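Local coordinates for VAO-type flavoprotein oxidase VAO615 (Myceliophthora thermophila, PDB 6F73) that is probably an oxidoreductase that carries bicovalently bound FAD and reacts rapidly with molecular oxygen once reduced, its substrate still being unknown, at residues G230-G235 with G245-N250. Residues are numbered along the deposited sequence; the frame is centred on the assembly and turned at random.
Sequences GYTQGG and GVAADN. With FAD (flavin-adenine dinucleotide), chain E.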
loop_
_atom_site.group_PDB
_atom_site.type_symbol
_atom_site.label_atom_id
_atom_site.label_comp_id
_atom_site.label_asym_id
_atom_site.label_seq_id
_atom_site.Cartn_x
_atom_site.Cartn_y
_atom_site.Cartn_z
ATOM N N GLY A 230 5.271 4.070 -1.328
ATOM C CA GLY A 230 5.286 2.608 -1.148
ATOM C C GLY A 230 4.428 1.810 -2.116
ATOM O O GLY A 230 4.714 0.643 -2.372
ATOM N N TYR A 231 3.381 2.448 -2.647
ATOM C CA TYR A 231 2.487 1.814 -3.606
ATOM C C TYR A 231 3.229 1.322 -4.859
ATOM O O TYR A 231 3.310 0.110 -5.097
ATOM C CB TYR A 231 1.326 2.754 -3.974
ATOM C CG TYR A 231 0.488 2.219 -5.105
ATOM C CD1 TYR A 231 -0.481 1.244 -4.884
ATOM C CD2 TYR A 231 0.685 2.664 -6.403
ATOM C CE1 TYR A 231 -1.235 0.731 -5.932
ATOM C CE2 TYR A 231 -0.057 2.160 -7.456
ATOM C CZ TYR A 231 -1.015 1.193 -7.224
ATOM O OH TYR A 231 -1.734 0.707 -8.301
ATOM N N THR A 232 3.766 2.253 -5.650
ATOM C CA THR A 232 4.529 1.882 -6.845
ATOM C C THR A 232 5.848 1.183 -6.495
ATOM O O THR A 232 6.235 0.216 -7.156
ATOM C CB THR A 232 4.812 3.097 -7.741
ATOM O OG1 THR A 232 3.577 3.639 -8.218
ATOM C CG2 THR A 232 5.631 2.706 -8.930
ATOM N N GLN A 233 6.528 1.645 -5.453
ATOM C CA GLN A 233 7.827 1.073 -5.096
ATOM C C GLN A 233 7.704 -0.399 -4.689
ATOM O O GLN A 233 8.614 -1.176 -4.953
ATOM C CB GLN A 233 8.529 1.905 -4.014
ATOM C CG GLN A 233 8.924 3.306 -4.497
ATOM C CD GLN A 233 9.543 4.174 -3.405
ATOM O OE1 GLN A 233 10.465 3.755 -2.687
ATOM N NE2 GLN A 233 9.059 5.406 -3.296
ATOM N N GLY A 234 6.577 -0.773 -4.075
ATOM C CA GLY A 234 6.301 -2.156 -3.675
ATOM C C GLY A 234 5.580 -3.007 -4.709
ATOM O O GLY A 234 5.401 -4.208 -4.492
ATOM N N GLY A 235 5.202 -2.399 -5.839
ATOM C CA GLY A 235 4.527 -3.089 -6.942
ATOM C C GLY A 235 3.301 -2.295 -7.340
ATOM O O GLY A 235 3.310 -1.577 -8.349
ATOM N N GLY A 245 -0.701 -3.436 -16.695
ATOM C CA GLY A 245 0.261 -4.017 -15.771
ATOM C C GLY A 245 0.264 -3.394 -14.386
ATOM O O GLY A 245 -0.571 -2.562 -14.046
ATOM N N VAL A 246 1.240 -3.819 -13.596
ATOM C CA VAL A 246 1.414 -3.373 -12.222
ATOM C C VAL A 246 1.941 -1.924 -12.279
ATOM O O VAL A 246 2.492 -1.505 -13.305
ATOM C CB VAL A 246 2.340 -4.382 -11.493
ATOM C CG1 VAL A 246 2.755 -3.909 -10.121
ATOM C CG2 VAL A 246 1.644 -5.730 -11.366
ATOM N N ALA A 247 1.728 -1.139 -11.226
ATOM C CA ALA A 247 2.186 0.260 -11.226
ATOM C C ALA A 247 3.696 0.367 -11.488
ATOM O O ALA A 247 4.136 1.212 -12.271
ATOM C CB ALA A 247 1.827 0.953 -9.927
ATOM N N ALA A 248 4.465 -0.520 -10.852
ATOM C CA ALA A 248 5.908 -0.632 -11.082
ATOM C C ALA A 248 6.280 -0.816 -12.559
ATOM O O ALA A 248 7.291 -0.267 -13.006
ATOM C CB ALA A 248 6.503 -1.754 -10.241
ATOM N N ASP A 249 5.456 -1.562 -13.303
ATOM C CA ASP A 249 5.649 -1.759 -14.741
ATOM C C ASP A 249 5.569 -0.458 -15.547
ATOM O O ASP A 249 6.132 -0.385 -16.641
ATOM C CB ASP A 249 4.596 -2.725 -15.329
ATOM C CG ASP A 249 4.709 -4.152 -14.801
ATOM O OD1 ASP A 249 5.825 -4.586 -14.426
ATOM O OD2 ASP A 249 3.668 -4.859 -14.813
ATOM N N ASN A 250 4.842 0.533 -15.018
ATOM C CA ASN A 250 4.599 1.809 -15.692
ATOM C C ASN A 250 5.550 2.941 -15.338
ATOM O O ASN A 250 5.359 4.075 -15.810
ATOM C CB ASN A 250 3.172 2.252 -15.393
ATOM C CG ASN A 250 2.162 1.405 -16.109
ATOM O OD1 ASN A 250 1.836 1.691 -17.253
ATOM N ND2 ASN A 250 1.687 0.346 -15.459
HETATM P PA FAD E . 3.599 5.392 3.627
HETATM O O1A FAD E . 3.251 4.634 4.883
HETATM O O2A FAD E . 3.787 6.881 3.750
HETATM O O5B FAD E . 4.928 4.722 3.025
HETATM C C5B FAD E . 4.969 3.342 2.680
HETATM C C4B FAD E . 6.400 2.835 2.582
HETATM O O4B FAD E . 7.013 3.456 1.455
HETATM C C3B FAD E . 7.257 3.175 3.790
HETATM O O3B FAD E . 8.222 2.146 4.032
HETATM C C2B FAD E . 7.961 4.450 3.390
HETATM O O2B FAD E . 9.220 4.600 4.044
HETATM C C1B FAD E . 8.113 4.251 1.895
HETATM N N9A FAD E . 8.139 5.538 1.174
HETATM C C8A FAD E . 7.100 6.363 0.959
HETATM N N7A FAD E . 7.493 7.451 0.262
HETATM C C5A FAD E . 8.803 7.322 0.028
HETATM C C6A FAD E . 9.835 8.115 -0.654
HETATM N N6A FAD E . 9.499 9.289 -1.229
HETATM N N1A FAD E . 11.102 7.625 -0.678
HETATM C C2A FAD E . 11.424 6.446 -0.097
HETATM N N3A FAD E . 10.525 5.674 0.539
HETATM C C4A FAD E . 9.227 6.055 0.627
HETATM N N1 FAD E . -2.124 -1.373 -2.362
HETATM C C2 FAD E . -2.441 -1.953 -3.543
HETATM O O2 FAD E . -1.523 -2.481 -4.201
HETATM N N3 FAD E . -3.698 -1.962 -4.025
HETATM C C4 FAD E . -4.728 -1.406 -3.375
HETATM O O4 FAD E . -5.870 -1.448 -3.876
HETATM C C4X FAD E . -4.469 -0.746 -2.068
HETATM N N5 FAD E . -5.440 -0.158 -1.337
HETATM C C5X FAD E . -5.170 0.434 -0.144
HETATM C C6 FAD E . -6.203 1.043 0.587
HETATM C C7 FAD E . -5.936 1.660 1.825
HETATM C C7M FAD E . -7.087 2.286 2.586
HETATM C C8 FAD E . -4.524 1.653 2.359
HETATM C C8M FAD E . -4.004 2.342 3.618
HETATM C C9 FAD E . -3.514 1.063 1.614
HETATM C C9A FAD E . -3.765 0.442 0.390
HETATM N N10 FAD E . -2.725 -0.152 -0.373
HETATM C C10 FAD E . -3.061 -0.770 -1.593
HETATM C "C1'" FAD E . -1.341 -0.264 0.112
HETATM C "C2'" FAD E . -0.299 0.749 -0.245
HETATM O "O2'" FAD E . 0.083 0.438 -1.584
HETATM C "C3'" FAD E . 0.873 0.547 0.717
HETATM O "O3'" FAD E . 0.473 0.687 2.092
HETATM C "C4'" FAD E . 2.022 1.501 0.426
HETATM O "O4'" FAD E . 3.231 0.952 0.966
HETATM C "C5'" FAD E . 1.762 2.852 1.055
HETATM O "O5'" FAD E . 2.427 3.869 0.328
HETATM P P FAD E . 2.444 5.349 0.940
HETATM O O1P FAD E . 1.115 5.947 0.554
HETATM O O2P FAD E . 3.725 6.001 0.488
HETATM O O3P FAD E . 2.424 5.118 2.543
HETATM O O HOH W 1 3.716 4.024 -11.633
#
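Gly235 O reaches across to Ala248 N in the one direct hydrogen bond between 230-235 and 245-250, 3.0 Å long, in the carbonyl plane. Gly235 follows helix 227-233 with a phi of 130°, where a CB would press on the preceding carbonyl O, so glycine suits the place. Packing is tight around its oxygen: the CB atoms of Ala247 and Ala248 lie 3.3 and 3.7 Å from Gly235 O, and Val246 CG1 3.0 Å, unusually short and of doubtful exact value. The methyl of Ala247, small enough to sit among Tyr231, Thr232 and Gly235 O, approaches Tyr231 CE2 obliquely at 3.3 Å. With CG anti to the backbone N (chi1 172°), the Tyr231 ring lies between this methyl and FAD, whose flavin N1 and ribityl O2' lie at the ring edge; the phenol OH bonds to His237 O. The Thr232 side is looser: a water donates to Ala247 O at 2.9 Å and only weakly to Thr232 OG1, which bonds chiefly to Ile227 O. Within the helix, Gly230 N donates to FAD O2P at 3.1 Å, and its bare CA leaves room for FAD O4'. Small residues and one backbone bond join the turn before strand 251-257 to the FAD-binding helix, apparently by shape more than charge.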